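Local coordinates for protein Pab-dependent poly(a)-specific ribonuclease subunit PAN2 (Neurospora crassa, PDB 4CZV) that probably serves as the catalytic subunit of the PAN deadenylation complex, shortening mRNA poly(A) tails, this chain being its N-terminal WD-repeat domain, at residues P74-L79 / M111-A116. Sequence-based numbering, arbitrary orientation.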
ATOM      1  N   PRO A  74      -4.885 -14.283   2.112  1.00 21.38           N
ATOM      2  CA  PRO A  74      -3.742 -13.397   1.865  1.00 20.23           C
ATOM      3  C   PRO A  74      -3.368 -12.521   3.057  1.00 19.79           C
ATOM      4  O   PRO A  74      -4.230 -12.128   3.848  1.00 19.21           O
ATOM      5  CB  PRO A  74      -4.222 -12.524   0.698  1.00 19.61           C
ATOM      6  CG  PRO A  74      -5.326 -13.303   0.056  1.00 20.75           C
ATOM      7  CD  PRO A  74      -5.997 -14.022   1.181  1.00 21.27           C
ATOM      8  N   LEU A  75      -2.079 -12.233   3.184  1.00 20.20           N
ATOM      9  CA  LEU A  75      -1.638 -11.160   4.059  1.00 20.02           C
ATOM     10  C   LEU A  75      -2.090  -9.851   3.413  1.00 19.99           C
ATOM     11  O   LEU A  75      -1.756  -9.574   2.264  1.00 20.21           O
ATOM     12  CB  LEU A  75      -0.123 -11.200   4.256  1.00 19.77           C
ATOM     13  CG  LEU A  75       0.434 -10.461   5.476  1.00 19.42           C
ATOM     14  CD1 LEU A  75       1.790 -11.038   5.845  1.00 19.14           C
ATOM     15  CD2 LEU A  75       0.554  -8.960   5.207  1.00 18.80           C
ATOM     16  N   ARG A  76      -2.861  -9.060   4.152  1.00 19.18           N
ATOM     17  CA  ARG A  76      -3.553  -7.913   3.573  1.00 19.23           C
ATOM     18  C   ARG A  76      -2.724  -6.622   3.577  1.00 18.29           C
ATOM     19  O   ARG A  76      -2.743  -5.865   2.607  1.00 17.74           O
ATOM     20  CB  ARG A  76      -4.872  -7.678   4.314  1.00 20.25           C
ATOM     21  CG  ARG A  76      -5.839  -8.865   4.260  1.00 21.96           C
ATOM     22  CD  ARG A  76      -6.187  -9.229   2.826  1.00 22.68           C
ATOM     23  NE  ARG A  76      -7.284 -10.191   2.763  1.00 23.94           N
ATOM     24  CZ  ARG A  76      -7.810 -10.647   1.631  1.00 24.86           C
ATOM     25  NH1 ARG A  76      -7.345 -10.224   0.465  1.00 24.82           N
ATOM     26  NH2 ARG A  76      -8.803 -11.529   1.665  1.00 25.26           N
ATOM     27  N   GLN A  77      -1.994  -6.377   4.658  1.00 17.91           N
ATOM     28  CA  GLN A  77      -1.284  -5.115   4.807  1.00 17.45           C
ATOM     29  C   GLN A  77      -0.252  -5.177   5.925  1.00 16.87           C
ATOM     30  O   GLN A  77      -0.410  -5.943   6.873  1.00 17.44           O
ATOM     31  CB  GLN A  77      -2.281  -3.986   5.083  1.00 17.71           C
ATOM     32  CG  GLN A  77      -1.731  -2.597   4.834  1.00 17.51           C
ATOM     33  CD  GLN A  77      -2.659  -1.509   5.332  1.00 17.58           C
ATOM     34  OE1 GLN A  77      -3.877  -1.660   5.304  1.00 17.62           O
ATOM     35  NE2 GLN A  77      -2.082  -0.409   5.805  1.00 16.56           N
ATOM     36  N   PHE A  78       0.801  -4.374   5.804  1.00 15.91           N
ATOM     37  CA  PHE A  78       1.735  -4.146   6.906  1.00 15.90           C
ATOM     38  C   PHE A  78       1.560  -2.730   7.478  1.00 15.74           C
ATOM     39  O   PHE A  78       1.147  -1.819   6.765  1.00 14.51           O
ATOM     40  CB  PHE A  78       3.193  -4.317   6.455  1.00 16.48           C
ATOM     41  CG  PHE A  78       3.507  -5.654   5.837  1.00 16.12           C
ATOM     42  CD1 PHE A  78       3.748  -6.765   6.631  1.00 16.16           C
ATOM     43  CD2 PHE A  78       3.606  -5.788   4.462  1.00 15.98           C
ATOM     44  CE1 PHE A  78       4.056  -7.990   6.065  1.00 16.52           C
ATOM     45  CE2 PHE A  78       3.911  -7.013   3.887  1.00 16.38           C
ATOM     46  CZ  PHE A  78       4.138  -8.114   4.689  1.00 16.88           C
ATOM     47  N   LEU A  79       1.877  -2.565   8.764  1.00 16.82           N
ATOM     48  CA  LEU A  79       2.101  -1.254   9.369  1.00 16.99           C
ATOM     49  C   LEU A  79       3.296  -1.368  10.314  1.00 17.82           C
ATOM     50  O   LEU A  79       3.538  -2.433  10.895  1.00 17.69           O
ATOM     51  CB  LEU A  79       0.863  -0.746  10.120  1.00 17.16           C
ATOM     52  CG  LEU A  79      -0.296  -0.174   9.291  1.00 17.91           C
ATOM     53  CD1 LEU A  79      -1.409   0.321  10.207  1.00 18.15           C
ATOM     54  CD2 LEU A  79       0.180   0.944   8.383  1.00 17.02           C
ATOM     55  N   MET A 111     -14.141  -9.670  13.218  1.00 25.80           N
ATOM     56  CA  MET A 111     -13.154  -9.692  12.145  1.00 25.35           C
ATOM     57  C   MET A 111     -13.508 -10.777  11.140  1.00 27.47           C
ATOM     58  O   MET A 111     -13.072 -11.921  11.272  1.00 27.52           O
ATOM     59  CB  MET A 111     -11.749  -9.930  12.695  1.00 24.35           C
ATOM     60  CG  MET A 111     -11.272  -8.866  13.666  1.00 23.52           C
ATOM     61  SD  MET A 111      -9.608  -9.201  14.249  1.00 21.34           S
ATOM     62  CE  MET A 111      -9.230  -7.646  15.047  1.00 23.26           C
ATOM     63  N   GLN A 112     -14.300 -10.415  10.135  1.00 29.06           N
ATOM     64  CA  GLN A 112     -14.826 -11.396   9.190  1.00 31.62           C
ATOM     65  C   GLN A 112     -14.115 -11.351   7.838  1.00 29.17           C
ATOM     66  O   GLN A 112     -13.808 -12.394   7.265  1.00 28.45           O
ATOM     67  CB  GLN A 112     -16.330 -11.187   8.997  1.00 35.72           C
ATOM     68  CG  GLN A 112     -17.157 -11.537  10.223  1.00 39.47           C
ATOM     69  CD  GLN A 112     -17.115 -13.019  10.548  1.00 45.54           C
ATOM     70  OE1 GLN A 112     -17.680 -13.840   9.823  1.00 50.22           O
ATOM     71  NE2 GLN A 112     -16.443 -13.372  11.643  1.00 47.72           N
ATOM     72  N   ASP A 113     -13.863 -10.148   7.331  1.00 27.46           N
ATOM     73  CA  ASP A 113     -13.126  -9.990   6.084  1.00 26.29           C
ATOM     74  C   ASP A 113     -12.424  -8.635   6.042  1.00 24.90           C
ATOM     75  O   ASP A 113     -12.789  -7.748   5.258  1.00 24.11           O
ATOM     76  CB  ASP A 113     -14.060 -10.156   4.879  1.00 26.37           C
ATOM     77  CG  ASP A 113     -13.306 -10.211   3.560  1.00 25.62           C
ATOM     78  OD1 ASP A 113     -12.055 -10.253   3.583  1.00 24.84           O
ATOM     79  OD2 ASP A 113     -13.965 -10.226   2.499  1.00 26.11           O
ATOM     80  N   LEU A 114     -11.414  -8.487   6.894  1.00 23.72           N
ATOM     81  CA  LEU A 114     -10.639  -7.257   6.972  1.00 22.53           C
ATOM     82  C   LEU A 114      -9.772  -7.089   5.732  1.00 21.13           C
ATOM     83  O   LEU A 114      -9.258  -8.069   5.198  1.00 20.11           O
ATOM     84  CB  LEU A 114      -9.770  -7.254   8.231  1.00 22.01           C
ATOM     85  CG  LEU A 114     -10.517  -7.520   9.538  1.00 22.37           C
ATOM     86  CD1 LEU A 114      -9.542  -7.617  10.704  1.00 22.48           C
ATOM     87  CD2 LEU A 114     -11.562  -6.450   9.790  1.00 22.89           C
ATOM     88  N   ARG A 115      -9.606  -5.848   5.284  1.00 20.75           N
ATOM     89  CA  ARG A 115      -8.839  -5.572   4.071  1.00 20.68           C
ATOM     90  C   ARG A 115      -7.806  -4.467   4.265  1.00 19.11           C
ATOM     91  O   ARG A 115      -6.819  -4.400   3.529  1.00 18.85           O
ATOM     92  CB  ARG A 115      -9.780  -5.194   2.914  1.00 22.17           C
ATOM     93  CG  ARG A 115     -10.684  -6.331   2.432  1.00 24.10           C
ATOM     94  CD  ARG A 115      -9.865  -7.546   2.030  1.00 24.35           C
ATOM     95  NE  ARG A 115     -10.697  -8.634   1.535  1.00 25.50           N
ATOM     96  CZ  ARG A 115     -10.917  -8.885   0.247  1.00 25.52           C
ATOM     97  NH1 ARG A 115     -10.365  -8.120  -0.684  1.00 25.67           N
ATOM     98  NH2 ARG A 115     -11.688  -9.903  -0.108  1.00 26.24           N
ATOM     99  N   ALA A 116      -8.031  -3.597   5.244  1.00 18.64           N
ATOM    100  CA  ALA A 116      -7.158  -2.437   5.421  1.00 18.97           C
ATOM    101  C   ALA A 116      -7.058  -1.984   6.871  1.00 18.19           C
ATOM    102  O   ALA A 116      -7.943  -2.235   7.686  1.00 19.12           O
ATOM    103  CB  ALA A 116      -7.640  -1.282   4.553  1.00 20.43           C
TER
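Arg76 and Arg115 meet guanidinium on guanidinium: the group centres lie 3.8 Å apart and the planes diverge by 12°, which defines a stack. Arg115 NE sits over the centre of the Arg76 group, 3.5 Å from Arg76 CZ, and Pro74 CD lies against the opposite face, toward its rim. Two like charges this close would probably repel without a counter-ion, and the Asp113 carboxylate is likely to offset them. Its OD1 accepts a nearly straight bond from Arg115 NE (2.9 Å, 175°), in the Arg115 guanidinium plane but above the carboxylate plane. The same OD1 stands 4.0 Å from Arg76 NH2, a long salt bridge of charge alone, since the oxygen is well out of that guanidinium plane. Farther back, Arg76 CG touches Leu114 O at 3.6 Å. With CG anti to the backbone N (chi1 -162°) and an extended chain, Gln77 brings OE1 to 3.4 Å from Ala116 CA, where it accepts from Met117 N. In the second shell, Ser90 OG accepts from Arg76 NE and has Asp113 OD1 and Leu114 O both within bonding range of its single proton, while Trp132 forms a cation-pi contact with Arg115. An alanine in place of Arg76 would probably leave the Arg115 face without its stacking partner and Ser90 without one of its mates. Strands 77-80 and 114-119 begin successive four-stranded antiparallel sheets, and this side-chain seam joins neighbouring blades of the beta-propeller, in the predicted WD 2 and WD 3 repeats.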